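Local coordinates for protein anaphase-promoting complex subunit cut9 (Schizosaccharomyces pombe, PDB 2XPI) that serves as a TPR-repeat subunit of the anaphase-promoting complex (cyclosome), the E3 ubiquitin ligase that controls progression through mitosis and G1, at residues G107-V110 with L111-T114; A120-L123 with A124-Y127; L477-E480 with L481-A485; D490-T493 with A494-H497. All blocks are in the same frame, centred on the assembly; numbering follows the deposited sequence.

Interaction 1. Residues G107-V110 with L111-T114; sequences GEKV and LDIT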
loop_
_atom_site.group_PDB
_atom_site.type_symbol
_atom_site.label_atom_id
_atom_site.label_comp_id
_atom_site.label_asym_id
_atom_site.label_seq_id
_atom_site.Cartn_x
_atom_site.Cartn_y
_atom_site.Cartn_z
ATOM N N GLY A 107 4.366 -8.902 -19.397
ATOM C CA GLY A 107 5.487 -7.980 -19.449
ATOM C C GLY A 107 6.828 -8.683 -19.369
ATOM O O GLY A 107 7.784 -8.280 -20.014
ATOM N N GLU A 108 6.898 -9.735 -18.566
ATOM C CA GLU A 108 8.101 -10.541 -18.485
ATOM C C GLU A 108 8.385 -11.282 -19.812
ATOM O O GLU A 108 9.541 -11.401 -20.223
ATOM C CB GLU A 108 8.034 -11.495 -17.277
ATOM C CG GLU A 108 8.090 -10.779 -15.906
ATOM C CD GLU A 108 7.455 -11.582 -14.748
ATOM O OE1 GLU A 108 7.027 -12.749 -14.986
ATOM O OE2 GLU A 108 7.379 -11.042 -13.606
ATOM N N LYS A 109 7.347 -11.750 -20.500
ATOM C CA LYS A 109 7.560 -12.445 -21.785
ATOM C C LYS A 109 8.016 -11.549 -22.945
ATOM O O LYS A 109 8.844 -11.972 -23.752
ATOM C CB LYS A 109 6.339 -13.263 -22.200
ATOM C CG LYS A 109 6.388 -14.690 -21.701
ATOM C CD LYS A 109 5.442 -14.918 -20.544
ATOM C CE LYS A 109 6.083 -15.804 -19.484
ATOM N NZ LYS A 109 7.284 -15.149 -18.842
ATOM N N VAL A 110 7.489 -10.324 -23.028
ATOM C CA VAL A 110 7.895 -9.371 -24.068
ATOM C C VAL A 110 9.312 -8.856 -23.865
ATOM O O VAL A 110 10.030 -8.554 -24.835
ATOM C CB VAL A 110 7.028 -8.117 -24.073
ATOM C CG1 VAL A 110 7.119 -7.463 -25.420
ATOM C CG2 VAL A 110 5.589 -8.443 -23.727
ATOM N N LEU A 111 9.700 -8.705 -22.602
ATOM C CA LEU A 111 11.038 -8.221 -22.285
ATOM C C LEU A 111 12.038 -9.330 -22.600
ATOM O O LEU A 111 13.093 -9.073 -23.185
ATOM C CB LEU A 111 11.151 -7.745 -20.826
ATOM C CG LEU A 111 12.528 -7.201 -20.423
ATOM C CD1 LEU A 111 12.968 -6.057 -21.340
ATOM C CD2 LEU A 111 12.581 -6.763 -18.966
ATOM N N ASP A 112 11.688 -10.569 -22.241
ATOM C CA ASP A 112 12.520 -11.726 -22.597
ATOM C C ASP A 112 12.760 -11.788 -24.105
ATOM O O ASP A 112 13.883 -12.007 -24.544
ATOM C CB ASP A 112 11.921 -13.043 -22.078
ATOM C CG ASP A 112 12.024 -13.180 -20.550
ATOM O OD1 ASP A 112 12.922 -12.548 -19.937
ATOM O OD2 ASP A 112 11.206 -13.925 -19.956
ATOM N N ILE A 113 11.713 -11.568 -24.894
ATOM C CA ILE A 113 11.838 -11.588 -26.348
ATOM C C ILE A 113 12.672 -10.433 -26.924
ATOM O O ILE A 113 13.600 -10.649 -27.694
ATOM C CB ILE A 113 10.454 -11.567 -27.010
ATOM C CG1 ILE A 113 9.754 -12.917 -26.843
ATOM C CG2 ILE A 113 10.566 -11.217 -28.485
ATOM C CD1 ILE A 113 8.298 -12.879 -27.243
ATOM N N THR A 114 12.347 -9.211 -26.520
ATOM C CA THR A 114 12.798 -7.998 -27.198
ATOM C C THR A 114 14.053 -7.336 -26.600
ATOM O O THR A 114 14.891 -6.778 -27.326
ATOM C CB THR A 114 11.655 -6.962 -27.179
ATOM O OG1 THR A 114 11.374 -6.594 -25.823
ATOM C CG2 THR A 114 10.402 -7.568 -27.772
#

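Interaction 2. Residues A120-L123 with A124-Y127; sequences AFWL and AQVY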
loop_
_atom_site.group_PDB
_atom_site.type_symbol
_atom_site.label_atom_id
_atom_site.label_comp_id
_atom_site.label_asym_id
_atom_site.label_seq_id
_atom_site.Cartn_x
_atom_site.Cartn_y
_atom_site.Cartn_z
ATOM N N ALA A 120 11.303 -2.985 -20.499
ATOM C CA ALA A 120 11.822 -2.992 -19.137
ATOM C C ALA A 120 11.120 -1.928 -18.302
ATOM O O ALA A 120 10.773 -2.162 -17.144
ATOM C CB ALA A 120 13.309 -2.733 -19.144
ATOM N N PHE A 121 10.926 -0.749 -18.878
ATOM C CA PHE A 121 10.219 0.304 -18.174
ATOM C C PHE A 121 8.825 -0.143 -17.737
ATOM O O PHE A 121 8.451 -0.037 -16.568
ATOM C CB PHE A 121 10.069 1.542 -19.055
ATOM C CG PHE A 121 9.121 2.554 -18.495
ATOM C CD1 PHE A 121 9.511 3.388 -17.449
ATOM C CD2 PHE A 121 7.828 2.657 -18.982
ATOM C CE1 PHE A 121 8.627 4.329 -16.907
ATOM C CE2 PHE A 121 6.927 3.597 -18.443
ATOM C CZ PHE A 121 7.332 4.429 -17.400
ATOM N N TRP A 122 8.051 -0.630 -18.697
ATOM C CA TRP A 122 6.660 -0.963 -18.440
ATOM C C TRP A 122 6.528 -2.134 -17.480
ATOM O O TRP A 122 5.577 -2.186 -16.684
ATOM C CB TRP A 122 5.920 -1.209 -19.755
ATOM C CG TRP A 122 5.616 0.074 -20.474
ATOM C CD1 TRP A 122 6.128 0.498 -21.679
ATOM C CD2 TRP A 122 4.764 1.124 -20.010
ATOM N NE1 TRP A 122 5.618 1.730 -21.996
ATOM C CE2 TRP A 122 4.778 2.138 -20.987
ATOM C CE3 TRP A 122 3.983 1.304 -18.859
ATOM C CZ2 TRP A 122 4.032 3.319 -20.854
ATOM C CZ3 TRP A 122 3.240 2.489 -18.727
ATOM C CH2 TRP A 122 3.276 3.474 -19.720
ATOM N N LEU A 123 7.493 -3.052 -17.537
ATOM C CA LEU A 123 7.523 -4.180 -16.611
ATOM C C LEU A 123 7.820 -3.646 -15.215
ATOM O O LEU A 123 7.165 -4.013 -14.234
ATOM C CB LEU A 123 8.599 -5.176 -17.016
ATOM C CG LEU A 123 8.403 -6.645 -16.635
ATOM C CD1 LEU A 123 9.724 -7.314 -16.254
ATOM C CD2 LEU A 123 7.359 -6.849 -15.549
ATOM N N ALA A 124 8.826 -2.776 -15.139
ATOM C CA ALA A 124 9.169 -2.085 -13.901
ATOM C C ALA A 124 7.953 -1.373 -13.293
ATOM O O ALA A 124 7.766 -1.400 -12.073
ATOM C CB ALA A 124 10.300 -1.101 -14.152
ATOM N N GLN A 125 7.133 -0.753 -14.143
ATOM C CA GLN A 125 5.918 -0.060 -13.714
ATOM C C GLN A 125 5.002 -0.968 -12.928
ATOM O O GLN A 125 4.461 -0.584 -11.880
ATOM C CB GLN A 125 5.137 0.428 -14.921
ATOM C CG GLN A 125 5.402 1.855 -15.298
ATOM C CD GLN A 125 4.742 2.798 -14.341
ATOM O OE1 GLN A 125 3.723 3.410 -14.655
ATOM N NE2 GLN A 125 5.300 2.903 -13.148
ATOM N N VAL A 126 4.823 -2.177 -13.452
ATOM C CA VAL A 126 3.957 -3.157 -12.825
ATOM C C VAL A 126 4.469 -3.430 -11.410
ATOM O O VAL A 126 3.704 -3.404 -10.434
ATOM C CB VAL A 126 3.861 -4.471 -13.680
ATOM C CG1 VAL A 126 3.006 -5.507 -12.994
ATOM C CG2 VAL A 126 3.321 -4.175 -15.091
ATOM N N TYR A 127 5.765 -3.666 -11.281
ATOM C CA TYR A 127 6.328 -3.939 -9.964
ATOM C C TYR A 127 6.078 -2.792 -8.998
ATOM O O TYR A 127 5.863 -3.022 -7.817
ATOM C CB TYR A 127 7.830 -4.213 -10.047
ATOM C CG TYR A 127 8.194 -5.454 -10.821
ATOM C CD1 TYR A 127 7.237 -6.431 -11.096
ATOM C CD2 TYR A 127 9.486 -5.653 -11.278
ATOM C CE1 TYR A 127 7.559 -7.575 -11.816
ATOM C CE2 TYR A 127 9.820 -6.782 -11.992
ATOM C CZ TYR A 127 8.850 -7.742 -12.258
ATOM O OH TYR A 127 9.183 -8.878 -12.950
#

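Interaction 3. Residues L477-E480 with L481-A485; sequences LLNE and LGVVA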
loop_
_atom_site.group_PDB
_atom_site.type_symbol
_atom_site.label_atom_id
_atom_site.label_comp_id
_atom_site.label_asym_id
_atom_site.label_seq_id
_atom_site.Cartn_x
_atom_site.Cartn_y
_atom_site.Cartn_z
ATOM N N LEU A 477 -7.897 44.050 13.957
ATOM C CA LEU A 477 -6.627 44.723 13.846
ATOM C C LEU A 477 -6.776 46.172 14.246
ATOM O O LEU A 477 -5.893 46.734 14.891
ATOM C CB LEU A 477 -6.153 44.652 12.400
ATOM C CG LEU A 477 -4.948 45.496 12.008
ATOM C CD1 LEU A 477 -3.695 45.013 12.705
ATOM C CD2 LEU A 477 -4.786 45.423 10.514
ATOM N N LEU A 478 -7.892 46.786 13.848
ATOM C CA LEU A 478 -8.163 48.179 14.208
ATOM C C LEU A 478 -8.413 48.286 15.699
ATOM O O LEU A 478 -7.997 49.238 16.345
ATOM C CB LEU A 478 -9.339 48.742 13.411
ATOM C CG LEU A 478 -9.100 48.833 11.899
ATOM C CD1 LEU A 478 -10.372 49.227 11.181
ATOM C CD2 LEU A 478 -7.975 49.806 11.575
ATOM N N ASN A 479 -9.087 47.296 16.257
ATOM C CA ASN A 479 -9.202 47.243 17.698
ATOM C C ASN A 479 -7.830 47.194 18.365
ATOM O O ASN A 479 -7.561 47.945 19.277
ATOM C CB ASN A 479 -10.066 46.070 18.167
ATOM C CG ASN A 479 -10.169 46.010 19.678
ATOM O OD1 ASN A 479 -9.321 45.427 20.346
ATOM N ND2 ASN A 479 -11.183 46.651 20.225
ATOM N N GLU A 480 -6.953 46.316 17.896
ATOM C CA GLU A 480 -5.634 46.181 18.507
ATOM C C GLU A 480 -4.769 47.439 18.347
ATOM O O GLU A 480 -4.047 47.823 19.260
ATOM C CB GLU A 480 -4.914 44.939 17.980
ATOM C CG GLU A 480 -5.712 43.661 18.131
ATOM C CD GLU A 480 -6.136 43.384 19.571
ATOM O OE1 GLU A 480 -5.288 43.524 20.476
ATOM O OE2 GLU A 480 -7.318 43.023 19.805
ATOM N N LEU A 481 -4.825 48.079 17.191
ATOM C CA LEU A 481 -4.119 49.338 17.013
ATOM C C LEU A 481 -4.670 50.399 17.973
ATOM O O LEU A 481 -3.948 51.305 18.400
ATOM C CB LEU A 481 -4.270 49.825 15.578
ATOM C CG LEU A 481 -3.343 49.178 14.564
ATOM C CD1 LEU A 481 -3.877 49.401 13.152
ATOM C CD2 LEU A 481 -1.935 49.738 14.743
ATOM N N GLY A 482 -5.953 50.269 18.311
ATOM C CA GLY A 482 -6.624 51.220 19.177
ATOM C C GLY A 482 -6.251 51.036 20.633
ATOM O O GLY A 482 -6.116 52.004 21.366
ATOM N N VAL A 483 -6.085 49.787 21.051
ATOM C CA VAL A 483 -5.635 49.487 22.401
ATOM C C VAL A 483 -4.197 49.968 22.623
ATOM O O VAL A 483 -3.762 50.192 23.752
ATOM C CB VAL A 483 -5.732 47.984 22.693
ATOM C CG1 VAL A 483 -5.041 47.650 24.006
ATOM C CG2 VAL A 483 -7.187 47.569 22.743
ATOM N N VAL A 484 -3.472 50.143 21.530
ATOM C CA VAL A 484 -2.085 50.563 21.585
ATOM C C VAL A 484 -2.032 52.077 21.678
ATOM O O VAL A 484 -1.298 52.625 22.486
ATOM C CB VAL A 484 -1.286 50.006 20.359
ATOM C CG1 VAL A 484 -0.193 50.948 19.907
ATOM C CG2 VAL A 484 -0.726 48.640 20.683
ATOM N N ALA A 485 -2.829 52.759 20.869
ATOM C CA ALA A 485 -2.884 54.210 20.946
ATOM C C ALA A 485 -3.386 54.630 22.317
ATOM O O ALA A 485 -2.961 55.627 22.852
ATOM C CB ALA A 485 -3.780 54.759 19.870
#

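Interaction 4. Residues D490-T493 with A494-H497; sequences DMQT and AINH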
loop_
_atom_site.group_PDB
_atom_site.type_symbol
_atom_site.label_atom_id
_atom_site.label_comp_id
_atom_site.label_asym_id
_atom_site.label_seq_id
_atom_site.Cartn_x
_atom_site.Cartn_y
_atom_site.Cartn_z
ATOM N N ASP A 490 -2.787 58.455 23.371
ATOM C CA ASP A 490 -3.377 59.075 22.202
ATOM C C ASP A 490 -4.840 58.686 22.109
ATOM O O ASP A 490 -5.230 57.866 21.269
ATOM C CB ASP A 490 -2.634 58.632 20.948
ATOM C CG ASP A 490 -2.994 59.469 19.735
ATOM O OD1 ASP A 490 -2.399 59.231 18.658
ATOM O OD2 ASP A 490 -3.866 60.367 19.866
ATOM N N MET A 491 -5.648 59.265 22.987
ATOM C CA MET A 491 -7.047 58.908 23.051
ATOM C C MET A 491 -7.745 59.184 21.726
ATOM O O MET A 491 -8.566 58.384 21.264
ATOM C CB MET A 491 -7.719 59.634 24.207
ATOM C CG MET A 491 -7.147 59.219 25.541
ATOM S SD MET A 491 -7.103 57.422 25.643
ATOM C CE MET A 491 -5.908 57.143 26.956
ATOM N N GLN A 492 -7.403 60.303 21.101
ATOM C CA GLN A 492 -8.045 60.677 19.853
ATOM C C GLN A 492 -7.887 59.583 18.807
ATOM O O GLN A 492 -8.881 59.104 18.245
ATOM C CB GLN A 492 -7.513 62.003 19.327
ATOM C CG GLN A 492 -8.108 62.394 17.988
ATOM C CD GLN A 492 -9.630 62.506 18.016
ATOM O OE1 GLN A 492 -10.280 62.144 19.000
ATOM N NE2 GLN A 492 -10.204 63.019 16.928
ATOM N N THR A 493 -6.645 59.180 18.559
ATOM C CA THR A 493 -6.362 58.082 17.635
ATOM C C THR A 493 -7.066 56.774 18.056
ATOM O O THR A 493 -7.734 56.124 17.245
ATOM C CB THR A 493 -4.845 57.870 17.468
ATOM O OG1 THR A 493 -4.253 59.082 16.969
ATOM C CG2 THR A 493 -4.549 56.713 16.504
ATOM N N ALA A 494 -6.942 56.402 19.328
ATOM C CA ALA A 494 -7.712 55.272 19.844
ATOM C C ALA A 494 -9.192 55.343 19.454
ATOM O O ALA A 494 -9.740 54.366 18.986
ATOM C CB ALA A 494 -7.560 55.143 21.351
ATOM N N ILE A 495 -9.842 56.492 19.641
ATOM C CA ILE A 495 -11.264 56.609 19.314
ATOM C C ILE A 495 -11.499 56.376 17.828
ATOM O O ILE A 495 -12.452 55.694 17.438
ATOM C CB ILE A 495 -11.825 57.988 19.708
ATOM C CG1 ILE A 495 -12.190 58.004 21.192
ATOM C CG2 ILE A 495 -13.034 58.356 18.855
ATOM C CD1 ILE A 495 -12.062 59.371 21.822
ATOM N N ASN A 496 -10.625 56.939 16.998
ATOM C CA ASN A 496 -10.756 56.778 15.552
ATOM C C ASN A 496 -10.645 55.311 15.148
ATOM O O ASN A 496 -11.413 54.814 14.323
ATOM C CB ASN A 496 -9.714 57.620 14.813
ATOM C CG ASN A 496 -9.834 59.109 15.125
ATOM O OD1 ASN A 496 -8.847 59.842 15.055
ATOM N ND2 ASN A 496 -11.042 59.564 15.467
ATOM N N HIS A 497 -9.685 54.616 15.746
ATOM C CA HIS A 497 -9.491 53.212 15.452
ATOM C C HIS A 497 -10.672 52.369 15.906
ATOM O O HIS A 497 -11.206 51.588 15.121
ATOM C CB HIS A 497 -8.179 52.716 16.046
ATOM C CG HIS A 497 -6.989 53.057 15.210
ATOM N ND1 HIS A 497 -5.754 53.348 15.748
ATOM C CD2 HIS A 497 -6.847 53.155 13.865
ATOM C CE1 HIS A 497 -4.901 53.606 14.771
ATOM N NE2 HIS A 497 -5.537 53.492 13.619
#

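Interaction 1. Residues G107-V110 with L111-T114
The carbonyl oxygen of V110 is approached twice by the same residue one turn further on: T114 N donates to V110 O over 2.9 Å, and T114 OG1 stands 2.6 Å from V110 O. The hydroxyl arrives there because its chi1 of 64° sets OG1 between the backbone N and the carbonyl carbon of T114, close to the V110 carbonyl. The same hydroxyl is hydrogen-bonded to D119 of helix 117-129, so the last turn is tied to the start of the next helix as well as to itself. The methyls follow the same course, T114 CG2 lying alongside V110 CG1 at 4.0 Å, the two side chains pointing the same way toward helix 83-96, where L87 and R88 meet V110. Such packing of successive antiparallel helices is the essence of the tetratricopeptide repeat, and 107-114 forms the end of TPR 1. Upstream, the ordinary i to i+4 ladder continues, with I113 N bonded to K109 O at 3.1 Å. I113 CG1 comes within 3.4 Å of that same K109 O, an aliphatic branch laid along the backbone. D112 swings its carboxylate back along the helix, and D112 OD2 lies 4.3 Å from K109 NZ, near enough for attraction but beyond a salt bridge. The ammonium is claimed instead by D306 of the second subunit, in the region of repeats that mediates homodimerization. Shortening D112 to an alanine is likely to leave the K109 ammonium with less negative charge around it, D306 of the second subunit remaining as its salt-bridge mate.

Interaction 2. Residues A120-L123 with A124-Y127
Q125 lays its aliphatic chain over the ring of F121, with Q125 CG 4.2 Å from the ring centroid and 27° off the normal, a CH-pi contact over one face. The same methylene serves a second aromatic neighbour, since Q125 CG also lies 3.9 Å from W122 CE3, approaching the indole obliquely. On another side of the helix, the two branches of L123 meet the far end of Y127, one turn later: L123 CD2 touches Y127 CZ at 3.7 Å, while L123 CD1 reaches the phenolic oxygen Y127 OH, also at 3.7 Å. Nearer the backbone, L123 O sits above a face of the Y127 ring, displaced toward its rim.

Behind these contacts stands a second layer that fixes the rings. F121 turns its CG anti to the backbone N (chi1 168°), which brings F121 CE2 over the centre of the W122 indole, 3.5 Å above its plane. W122 NE1 donates to the carbonyl of I53, and H92 packs edge-to-face with the indole. Y127 OH is hydrogen-bonded to E108 OE2 over 2.9 Å, which fastens the ring to the preceding helix. A phenylalanine in place of Y127 would probably keep much of the packing on L123 but leave the E108 carboxylate without its hydroxyl mate.

The eight residues 120-127 are buried, on helix 117-129 of TPR 2. L123 touches both L111 of helix 100-114 and L139 of helix 133-142, whereas F121 faces helix 150-162 through A151, C152 and L155.

Interaction 3. Residues L477-E480 with L481-A485
Between L477 and L481 the backbone bond is a regular one, L481 N donating to L477 O over 2.9 Å. The next amide is less well placed: G482 N divides itself between L478 O and N479 O, both at 3.0 Å and both weak. V483 N bonds N479 O with the donor nearly along the C=O axis, but the next bond, V484 N to E480 O, is weak again. The methyl V483 CG2 lies against the same carbonyl, 3.5 Å from N479 O.

The apolar contacts gather round one methyl. L481 CD1 lies 4.2 Å from L477 CG and 4.4 Å from L478 CD2, set there by a chi1 of -80° that turns CG anti to the carbonyl carbon. The succession L481-G482 matches the leucine-glycine pair of the TPR signature, in the first helix of TPR 12; beyond these residues, L477 packs on helix 457-470 and L478 on helix 491-507.

Among the polar groups, E480 OE1 is hydrogen-bonded to a side chain of another protein. N479 and V483 also pack against that chain, consistent with the binding of hcn1 by repeats 8 and 10-13.

Interaction 4. Residues D490-T493 with A494-H497
The opening two turns of helix 491-507 are built from straight i to i+4 bonds, A494 N donating to D490 O at 3.0 Å with an angle of 174° and H497 N to T493 O at 2.9 Å. D490 is the N-cap. Its carboxylate turns back to accept T493 N at D490 OD2, 3.3 Å away, while T493 OG1 donates to the other oxygen, D490 OD1, at 2.5 Å. Both donors come from above the carboxylate plane, so a single threonine pins both oxygens.

The rotation of T493 serves two purposes at once. With chi1 at -59°, OG1 sits beside the backbone N, facing the cap, and CG2 is sent forward along the helix to H497, where T493 CG2 lies 3.6 Å from H497 CE1 and meets the imidazole obliquely. This cap opens the second helix of TPR 12, and A494 occupies the position of the small residue of the TPR signature, against F486 of the first helix.

On the outward side Q492 and N496 set their amides steeply, 77° apart, with Q492 NE2 3.8 Å from N496 ND2. I495 instead packs against L522, A525 and Y526 of helix 516-528, its CG1 3.6 Å from M491 O.

From the N terminus, interaction 1 ends helix 100-114 and interaction 2 runs along the next, helix 117-129. All four contacts are local and follow in series, so none encloses a long loop and none nests in or crosses another. Interactions 1 and 2 nevertheless touch, L111 CD1 packing on A120 N and G107 on L123, which joins TPR 1 to TPR 2; both also touch the second subunit. At the other end of the chain, interactions 3 and 4 pair the two helices of TPR 12. A485 O and D490 N probably bond across their turn, and G482 O rests on A494 CB. The centres of interactions 1 and 4 lie about 81 Å apart.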